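Acyl-coenzyme A oxidase (Caenorhabditis elegans, PDB 5K3J) catalyses the FAD-dependent first step of peroxisomal beta-oxidation in ascaroside pheromone synthesis, desaturating ascaroside-CoA thioesters that carry a five-carbon omega side chain. Local coordinates at residues 99-104 with 297-302; 302-307 with 350-355; 307-312 with 608-613. All blocks are in the same frame, centred on the assembly; numbering follows the deposited sequence.

Contact 1 of 3, residues 99-104 with 297-302; sequences LHREVI and AMEQGL. With 6QA (~{S}-[2-[3-[[(2~{R})-4-[[[(2~{R},3~{S},4~{R},5~{R})-5-(6-aminopurin-9-yl)-4-oxidanyl-3-phosphonooxy-oxolan-2-yl]methoxy-oxidanyl-phosphoryl]oxy-oxidanyl-phosphoryl]oxy-3,3-dimethyl-2-oxidanyl-butanoyl]amino]propanoylamino]ethyl] 5-[(2~{R},3~{R},5~{R},6~{S})-6-methyl-3,5-bis(oxidanyl)oxan-2-yl]oxypentanethioate), chain E.
At the sugar end of the ascaroside-CoA pocket, Arg101 of helix 93-103 reaches across to Glu299 and Leu302 of helix 287-315. Its chain runs extended from CG to NE, and the guanidinium brings one nitrogen to each partner. NH2 comes in obliquely on the stem of Glu299, 3.8 Å from Glu299 CG, while NH1 meets the branch methyl CD1 of Leu302 at 3.2 Å, the two side chains crossing at about a right angle. Arg101 and Glu299 carry opposite charges, yet Arg101 NH2 stays 4.6 Å from Glu299 OE2, beyond a salt bridge, with guanidinium and carboxylate planes 38° apart. Any attraction is probably long-range; what meets here is mainly packing, between the N-terminal helical part of the oxidase and the C-alpha1 helices by the substrate site. Glu299, with CG anti to its own backbone N (chi1 -176°) and an extended chain, delivers its carboxylate to the ligand: the ascarylose hydroxyl O01 donates to Glu299 OE1 at 2.9 Å. This residue is important for binding this substrate, and so for specificity. A leucine here has no carboxylate, and would probably leave the sugar hydroxyl O01 without its acceptor and Arg101 without its nearby negative charge. The ligand is held further by Lys283, Tyr286, Tyr431 and the backbone N of Ala432, a residue altered in this model.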
# COMPACT_ATOMS: atom_id res chain seq x y z
N LEU A 99 -25.75 6.35 5.02
CA LEU A 99 -25.78 7.75 5.43
C LEU A 99 -24.43 8.23 5.96
O LEU A 99 -23.99 9.33 5.64
CB LEU A 99 -26.87 7.96 6.48
CG LEU A 99 -27.04 9.41 6.94
CD1 LEU A 99 -27.43 10.27 5.76
CD2 LEU A 99 -28.08 9.51 8.04
N HIS A 100 -23.77 7.39 6.75
CA HIS A 100 -22.50 7.78 7.35
C HIS A 100 -21.34 7.63 6.38
O HIS A 100 -20.44 8.48 6.35
CB HIS A 100 -22.25 6.95 8.62
CG HIS A 100 -23.11 7.35 9.77
ND1 HIS A 100 -24.40 6.89 9.93
CD2 HIS A 100 -22.88 8.17 10.82
CE1 HIS A 100 -24.93 7.41 11.02
NE2 HIS A 100 -24.02 8.19 11.59
N ARG A 101 -21.35 6.57 5.57
CA ARG A 101 -20.30 6.39 4.56
C ARG A 101 -20.31 7.54 3.56
O ARG A 101 -19.27 7.89 3.01
CB ARG A 101 -20.47 5.06 3.81
CG ARG A 101 -19.97 3.83 4.55
CD ARG A 101 -20.24 2.58 3.72
NE ARG A 101 -19.88 1.34 4.40
CZ ARG A 101 -20.47 0.17 4.17
NH1 ARG A 101 -21.46 0.11 3.29
NH2 ARG A 101 -20.09 -0.92 4.82
N GLU A 102 -21.49 8.11 3.33
CA GLU A 102 -21.61 9.22 2.40
C GLU A 102 -21.35 10.57 3.06
O GLU A 102 -20.45 11.29 2.66
CB GLU A 102 -22.98 9.24 1.73
CG GLU A 102 -23.21 10.48 0.88
CD GLU A 102 -24.44 10.38 0.01
OE1 GLU A 102 -25.39 11.18 0.21
OE2 GLU A 102 -24.47 9.51 -0.89
N VAL A 103 -22.15 10.89 4.07
CA VAL A 103 -22.04 12.19 4.73
C VAL A 103 -20.71 12.32 5.49
O VAL A 103 -19.92 13.23 5.21
CB VAL A 103 -23.19 12.43 5.72
CG1 VAL A 103 -23.00 13.76 6.43
CG2 VAL A 103 -24.51 12.40 4.99
N ILE A 104 -20.46 11.42 6.43
CA ILE A 104 -19.23 11.49 7.21
C ILE A 104 -18.00 11.06 6.41
O ILE A 104 -17.07 11.85 6.21
CB ILE A 104 -19.32 10.63 8.49
CG1 ILE A 104 -20.55 11.00 9.32
CG2 ILE A 104 -18.07 10.80 9.34
CD1 ILE A 104 -20.49 12.39 9.95
N ALA A 297 -16.26 -8.58 4.34
CA ALA A 297 -16.25 -9.06 2.96
C ALA A 297 -17.08 -8.09 2.13
O ALA A 297 -16.71 -7.71 1.02
CB ALA A 297 -16.78 -10.47 2.86
N MET A 298 -18.21 -7.68 2.71
CA MET A 298 -19.08 -6.67 2.13
C MET A 298 -18.37 -5.32 2.03
O MET A 298 -18.36 -4.69 0.97
CB MET A 298 -20.34 -6.52 2.97
CG MET A 298 -21.23 -5.36 2.58
SD MET A 298 -22.02 -5.62 0.99
CE MET A 298 -23.01 -7.06 1.36
N GLU A 299 -17.77 -4.90 3.14
CA GLU A 299 -17.17 -3.57 3.26
C GLU A 299 -15.86 -3.45 2.47
O GLU A 299 -15.60 -2.41 1.85
CB GLU A 299 -16.92 -3.25 4.73
CG GLU A 299 -16.37 -1.86 4.97
CD GLU A 299 -15.96 -1.64 6.42
OE1 GLU A 299 -15.53 -2.62 7.06
OE2 GLU A 299 -16.07 -0.50 6.91
N GLN A 300 -15.04 -4.49 2.50
CA GLN A 300 -13.82 -4.50 1.71
C GLN A 300 -14.16 -4.85 0.27
O GLN A 300 -13.28 -4.94 -0.58
CB GLN A 300 -12.78 -5.46 2.29
CG GLN A 300 -12.29 -5.15 3.68
CD GLN A 300 -11.09 -4.23 3.68
OE1 GLN A 300 -10.33 -4.18 2.72
NE2 GLN A 300 -10.91 -3.50 4.78
N GLY A 301 -15.45 -5.04 0.01
CA GLY A 301 -15.94 -5.15 -1.35
C GLY A 301 -16.33 -3.78 -1.88
O GLY A 301 -16.21 -3.51 -3.08
N LEU A 302 -16.75 -2.89 -0.98
CA LEU A 302 -17.25 -1.57 -1.37
C LEU A 302 -16.15 -0.51 -1.51
O LEU A 302 -16.19 0.29 -2.45
CB LEU A 302 -18.32 -1.10 -0.39
CG LEU A 302 -19.66 -1.84 -0.51
CD1 LEU A 302 -20.61 -1.51 0.63
CD2 LEU A 302 -20.31 -1.54 -1.85
P26 6QA E . -7.44 -17.20 22.49
P29 6QA E . -7.46 -20.15 23.10
P50 6QA E . -8.35 -25.17 18.28
O01 6QA E . -13.93 -1.41 9.16
C02 6QA E . -14.50 -1.71 10.46
C03 6QA E . -13.49 -1.08 11.43
O04 6QA E . -13.68 -1.50 12.70
C05 6QA E . -13.18 -2.76 13.01
C06 6QA E . -12.16 -2.60 14.16
C07 6QA E . -12.21 -3.89 15.02
C08 6QA E . -11.71 -3.56 16.42
C09 6QA E . -10.55 -4.39 16.78
S10 6QA E . -10.74 -5.26 18.42
C11 6QA E . -10.44 -7.05 18.35
C12 6QA E . -9.72 -7.54 17.13
N13 6QA E . -8.65 -8.36 17.56
C14 6QA E . -8.59 -9.77 17.24
C15 6QA E . -7.38 -10.64 17.72
C16 6QA E . -7.96 -11.81 18.58
N17 6QA E . -7.35 -13.11 18.22
C18 6QA E . -7.37 -14.18 19.23
C19 6QA E . -6.75 -15.53 18.88
O20 6QA E . -6.10 -15.44 17.63
C21 6QA E . -7.83 -16.65 18.82
C22 6QA E . -6.97 -17.97 18.62
C23 6QA E . -8.82 -16.35 17.65
C24 6QA E . -8.66 -16.83 20.09
O25 6QA E . -8.04 -17.73 21.03
O27 6QA E . -6.30 -16.18 22.34
O28 6QA E . -6.90 -18.60 23.30
O30 6QA E . -8.24 -20.52 24.37
O31 6QA E . -8.40 -20.23 21.71
C32 6QA E . -8.13 -21.11 20.69
C33 6QA E . -9.19 -22.28 20.78
O34 6QA E . -10.36 -21.82 21.03
C35 6QA E . -11.33 -22.09 19.75
N36 6QA E . -11.92 -20.81 19.33
C37 6QA E . -11.27 -19.65 19.21
N38 6QA E . -12.09 -18.67 18.82
C39 6QA E . -13.34 -19.21 18.69
C40 6QA E . -13.24 -20.56 19.02
N41 6QA E . -14.35 -21.34 18.98
C42 6QA E . -15.52 -20.81 18.62
N43 6QA E . -15.66 -19.51 18.30
C44 6QA E . -14.61 -18.69 18.33
N45 6QA E . -14.76 -17.27 17.98
C46 6QA E . -10.62 -22.64 18.81
O47 6QA E . -11.27 -23.91 18.34
C48 6QA E . -9.25 -22.97 19.41
O49 6QA E . -9.08 -24.35 19.56
O51 6QA E . -7.04 -25.73 18.75
O52 6QA E . -8.12 -24.21 17.10
O53 6QA E . -9.26 -26.27 17.81
O54 6QA E . -6.29 -21.08 22.94
O55 6QA E . -8.56 -16.56 23.30
O56 6QA E . -7.84 -13.98 20.31
O57 6QA E . -9.46 -10.30 16.62
O58 6QA E . -9.60 -4.42 16.01
O59 6QA E . -13.60 0.37 11.43
C60 6QA E . -14.92 0.82 11.74
C61 6QA E . -14.78 2.32 11.77
C62 6QA E . -15.95 0.28 10.71
C63 6QA E . -15.88 -1.19 10.57
O64 6QA E . -17.31 0.63 11.15

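Contact 2 of 3, residues 302-307 with 350-355; sequences LFLAHA and YAFIFT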
# COMPACT_ATOMS: atom_id res chain seq x y z
N LEU A 302 -16.75 -2.89 -0.98
CA LEU A 302 -17.25 -1.57 -1.37
C LEU A 302 -16.15 -0.51 -1.51
O LEU A 302 -16.19 0.29 -2.45
CB LEU A 302 -18.32 -1.10 -0.39
CG LEU A 302 -19.66 -1.84 -0.51
CD1 LEU A 302 -20.61 -1.51 0.63
CD2 LEU A 302 -20.31 -1.54 -1.85
N PHE A 303 -15.20 -0.48 -0.58
CA PHE A 303 -14.00 0.36 -0.72
C PHE A 303 -13.36 0.15 -2.09
O PHE A 303 -13.00 1.11 -2.78
CB PHE A 303 -12.96 0.00 0.34
CG PHE A 303 -13.30 0.45 1.73
CD1 PHE A 303 -13.78 1.73 1.98
CD2 PHE A 303 -13.10 -0.41 2.80
CE1 PHE A 303 -14.07 2.12 3.28
CE2 PHE A 303 -13.38 -0.02 4.09
CZ PHE A 303 -13.87 1.25 4.33
N LEU A 304 -13.21 -1.12 -2.46
CA LEU A 304 -12.58 -1.52 -3.71
C LEU A 304 -13.41 -1.03 -4.89
O LEU A 304 -12.85 -0.56 -5.88
CB LEU A 304 -12.43 -3.04 -3.76
CG LEU A 304 -11.70 -3.64 -4.96
CD1 LEU A 304 -10.41 -2.88 -5.20
CD2 LEU A 304 -11.42 -5.11 -4.72
N ALA A 305 -14.72 -1.15 -4.78
CA ALA A 305 -15.61 -0.60 -5.80
C ALA A 305 -15.41 0.91 -5.91
O ALA A 305 -15.38 1.46 -7.00
CB ALA A 305 -17.05 -0.94 -5.48
N HIS A 306 -15.28 1.56 -4.75
CA HIS A 306 -15.04 2.99 -4.67
C HIS A 306 -13.77 3.37 -5.44
O HIS A 306 -13.77 4.33 -6.21
CB HIS A 306 -14.93 3.40 -3.19
CG HIS A 306 -14.77 4.87 -2.96
ND1 HIS A 306 -15.24 5.49 -1.82
CD2 HIS A 306 -14.16 5.84 -3.69
CE1 HIS A 306 -14.95 6.78 -1.87
NE2 HIS A 306 -14.29 7.02 -2.99
N ALA A 307 -12.70 2.61 -5.23
CA ALA A 307 -11.45 2.86 -5.93
C ALA A 307 -11.62 2.70 -7.44
O ALA A 307 -11.16 3.53 -8.22
CB ALA A 307 -10.37 1.93 -5.42
N TYR A 350 -17.49 -7.31 -6.81
CA TYR A 350 -18.79 -7.96 -6.87
C TYR A 350 -18.77 -9.28 -6.11
O TYR A 350 -19.67 -9.56 -5.31
CB TYR A 350 -19.20 -8.21 -8.33
CG TYR A 350 -19.77 -6.99 -9.02
CD1 TYR A 350 -18.97 -6.20 -9.83
CD2 TYR A 350 -21.10 -6.65 -8.87
CE1 TYR A 350 -19.49 -5.08 -10.47
CE2 TYR A 350 -21.63 -5.54 -9.50
CZ TYR A 350 -20.82 -4.76 -10.30
OH TYR A 350 -21.33 -3.65 -10.93
N ALA A 351 -17.74 -10.08 -6.34
CA ALA A 351 -17.63 -11.40 -5.73
C ALA A 351 -17.56 -11.31 -4.21
O ALA A 351 -18.20 -12.10 -3.51
CB ALA A 351 -16.41 -12.14 -6.26
N PHE A 352 -16.81 -10.34 -3.71
CA PHE A 352 -16.66 -10.15 -2.27
C PHE A 352 -17.99 -9.75 -1.63
O PHE A 352 -18.36 -10.27 -0.58
CB PHE A 352 -15.60 -9.08 -1.94
CG PHE A 352 -14.20 -9.46 -2.34
CD1 PHE A 352 -13.89 -10.76 -2.72
CD2 PHE A 352 -13.19 -8.52 -2.33
CE1 PHE A 352 -12.61 -11.10 -3.09
CE2 PHE A 352 -11.90 -8.86 -2.69
CZ PHE A 352 -11.61 -10.15 -3.08
N ILE A 353 -18.69 -8.82 -2.27
CA ILE A 353 -19.94 -8.28 -1.74
C ILE A 353 -21.02 -9.35 -1.62
O ILE A 353 -21.73 -9.41 -0.61
CB ILE A 353 -20.44 -7.11 -2.62
CG1 ILE A 353 -19.60 -5.86 -2.36
CG2 ILE A 353 -21.91 -6.82 -2.36
CD1 ILE A 353 -19.82 -4.76 -3.36
N PHE A 354 -21.13 -10.20 -2.63
CA PHE A 354 -22.09 -11.30 -2.61
C PHE A 354 -21.68 -12.33 -1.57
O PHE A 354 -22.53 -12.94 -0.91
CB PHE A 354 -22.21 -11.94 -3.99
CG PHE A 354 -22.69 -11.00 -5.05
CD1 PHE A 354 -23.60 -10.01 -4.75
CD2 PHE A 354 -22.22 -11.10 -6.35
CE1 PHE A 354 -24.04 -9.14 -5.72
CE2 PHE A 354 -22.66 -10.24 -7.33
CZ PHE A 354 -23.57 -9.25 -7.01
N THR A 355 -20.38 -12.53 -1.43
CA THR A 355 -19.84 -13.38 -0.38
C THR A 355 -20.14 -12.76 0.98
O THR A 355 -20.35 -13.46 1.97
CB THR A 355 -18.32 -13.58 -0.56
OG1 THR A 355 -18.05 -14.11 -1.86
CG2 THR A 355 -17.76 -14.53 0.49
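Ala351 O, just ahead of the Phe352 and Ile353 that face helix 287-315, accepts two hydrogen bonds from Thr355: the helical one from Thr355 N at 3.0 Å and a shorter one from Thr355 OG1 at 2.6 Å. They arrive from opposite faces of the carbonyl plane, the hydroxyl tilted 32° out of it. Thr355 can do this because its OG1 sits beside its own backbone N (chi1 -56°), turned back toward the preceding turn of helix, so the polar end of the side chain is spent within helix 343-363.

The contact between the helices is wholly apolar. Ile353 stretches its CD1 to the second methyl of Leu302, CD2, at 3.6 Å, and the two side chains cross at about a right angle. Two residues on, Leu304 CD2 approaches the Phe352 ring obliquely, 4.3 Å from Phe352 CE2. Leu304 and Phe352 both also pack on Thr396 of helix 379-405, which makes this a three-helix meeting. Such apolar packing between roughly antiparallel neighbours, here 287-315 and 343-363, is characteristic of the C-alpha1 helical bundle of the acyl-CoA oxidase and dehydrogenase fold.

Contact 3 of 3, residues 307-312 with 608-613; sequences ALTIAA and FQISDM
Thr309, on helix 287-315 of the C-alpha1 bundle, faces Phe608 and Ile610 in the turn that joins helix 601-606 to helix 612-615 of the C-terminal helical domain. The contact is a small, buried piece of interdomain packing, with 85 Å² of surface hidden in all and no hydrogen bond between the two segments.

The van der Waals part centres on one hydroxyl. Ile610 carries its CG1 branch anti to its carbonyl carbon (chi1 -53°) and extends it, which sends CD1 toward the helix and to within 3.9 Å of Thr309 OG1. The two side chains meet at a slant. Phe608 adds a looser touch, its CD2 lying 4.4 Å from the same Thr309 OG1, and its ring also meets that of Tyr350 with the planes at about 40°.

The polar groups look elsewhere. Thr309 OG1 is hydrogen-bonded to Ala305 O one turn back along its own helix, so what it offers to Phe608 and Ile610 is a satisfied oxygen. In the turn, Gln609 has positive phi (45°) and breaks away from the helical path just after helix 601-606; its side chain is hydrogen-bonded to Arg43. Two residues on, Ser611 is the N-cap of the next helix, its OG making a weak bond to Gln614 N as well as a hydrogen bond to Glu102 OE2 of helix 93-103. Back on the long helix, Ala307 O is shared by two backbone donors, Ile310 N at 3.1 Å and Ala311 N at 3.0 Å.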
# COMPACT_ATOMS: atom_id res chain seq x y z
N ALA A 307 -12.70 2.61 -5.23
CA ALA A 307 -11.45 2.86 -5.93
C ALA A 307 -11.62 2.70 -7.44
O ALA A 307 -11.16 3.53 -8.22
CB ALA A 307 -10.37 1.93 -5.42
N LEU A 308 -12.30 1.63 -7.82
CA LEU A 308 -12.52 1.30 -9.23
C LEU A 308 -13.47 2.28 -9.90
O LEU A 308 -13.40 2.48 -11.11
CB LEU A 308 -13.06 -0.12 -9.35
CG LEU A 308 -12.09 -1.17 -8.83
CD1 LEU A 308 -12.81 -2.48 -8.54
CD2 LEU A 308 -10.97 -1.38 -9.83
N THR A 309 -14.35 2.89 -9.12
CA THR A 309 -15.28 3.89 -9.63
C THR A 309 -14.49 5.10 -10.13
O THR A 309 -14.90 5.79 -11.07
CB THR A 309 -16.29 4.33 -8.56
OG1 THR A 309 -16.97 3.18 -8.05
CG2 THR A 309 -17.31 5.28 -9.15
N ILE A 310 -13.34 5.33 -9.51
CA ILE A 310 -12.46 6.44 -9.86
C ILE A 310 -11.51 6.07 -11.00
O ILE A 310 -11.29 6.86 -11.92
CB ILE A 310 -11.64 6.89 -8.65
CG1 ILE A 310 -12.58 7.26 -7.49
CG2 ILE A 310 -10.70 8.05 -9.01
CD1 ILE A 310 -11.92 7.22 -6.14
N ALA A 311 -10.94 4.87 -10.92
CA ALA A 311 -10.02 4.39 -11.94
C ALA A 311 -10.71 4.27 -13.29
O ALA A 311 -10.26 4.85 -14.27
CB ALA A 311 -9.42 3.05 -11.52
N ALA A 312 -11.81 3.52 -13.32
CA ALA A 312 -12.53 3.24 -14.57
C ALA A 312 -12.98 4.52 -15.27
O ALA A 312 -12.70 4.71 -16.45
CB ALA A 312 -13.73 2.35 -14.29
N PHE A 608 -22.87 1.19 -8.62
CA PHE A 608 -22.67 1.26 -7.17
C PHE A 608 -23.32 2.52 -6.60
O PHE A 608 -23.48 2.66 -5.39
CB PHE A 608 -21.18 1.21 -6.82
CG PHE A 608 -20.52 -0.11 -7.12
CD1 PHE A 608 -20.65 -1.18 -6.26
CD2 PHE A 608 -19.76 -0.27 -8.27
CE1 PHE A 608 -20.05 -2.39 -6.54
CE2 PHE A 608 -19.15 -1.48 -8.55
CZ PHE A 608 -19.30 -2.55 -7.68
N GLN A 609 -23.70 3.43 -7.51
CA GLN A 609 -24.41 4.67 -7.21
C GLN A 609 -23.81 5.40 -6.01
O GLN A 609 -24.51 5.84 -5.11
CB GLN A 609 -25.90 4.38 -6.99
CG GLN A 609 -26.67 4.43 -8.31
CD GLN A 609 -28.03 3.77 -8.24
OE1 GLN A 609 -28.45 3.27 -7.20
NE2 GLN A 609 -28.74 3.76 -9.37
N ILE A 610 -22.48 5.52 -6.04
CA ILE A 610 -21.75 6.32 -5.06
C ILE A 610 -21.76 7.78 -5.48
O ILE A 610 -21.20 8.14 -6.52
CB ILE A 610 -20.30 5.83 -4.92
CG1 ILE A 610 -20.27 4.33 -4.64
CG2 ILE A 610 -19.58 6.61 -3.84
CD1 ILE A 610 -18.88 3.71 -4.69
N SER A 611 -22.38 8.63 -4.67
CA SER A 611 -22.46 10.06 -4.96
C SER A 611 -21.07 10.69 -4.92
O SER A 611 -20.14 10.12 -4.35
CB SER A 611 -23.39 10.75 -3.97
OG SER A 611 -22.84 10.74 -2.66
N ASP A 612 -20.93 11.86 -5.54
CA ASP A 612 -19.67 12.60 -5.47
C ASP A 612 -19.34 12.94 -4.03
O ASP A 612 -18.16 12.99 -3.65
CB ASP A 612 -19.74 13.88 -6.31
CG ASP A 612 -19.59 13.63 -7.80
OD1 ASP A 612 -19.22 12.50 -8.18
OD2 ASP A 612 -19.83 14.57 -8.59
N MET A 613 -20.38 13.18 -3.23
CA MET A 613 -20.22 13.48 -1.81
C MET A 613 -19.45 12.38 -1.09
O MET A 613 -18.57 12.66 -0.27
CB MET A 613 -21.58 13.68 -1.15
CG MET A 613 -21.50 13.71 0.37
SD MET A 613 -22.99 14.26 1.19
CE MET A 613 -23.02 16.00 0.76

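How the contacts relate
All three contacts are strung in order along helix 287-315, with Leu302 shared by the first pair and Ala307 by the second; along the chain contact 1 closes first, and contacts 2 and 3 interleave. Their centres lie 10 to 12 Å apart. The helix thus faces helix 93-103 and the substrate, then helix 343-363 of its own domain, then the turn before helix 612-615, so it meets an N-terminal helix, a near neighbour in sequence and the C-terminal domain. Contacts 2 and 3 also touch directly, Ala305 CB lying 3.5 Å from Phe608 CE1, while Glu102 OE2 and Ser611 OG, 2.7 Å apart and probably hydrogen-bonded, link the outer partners of contacts 1 and 3.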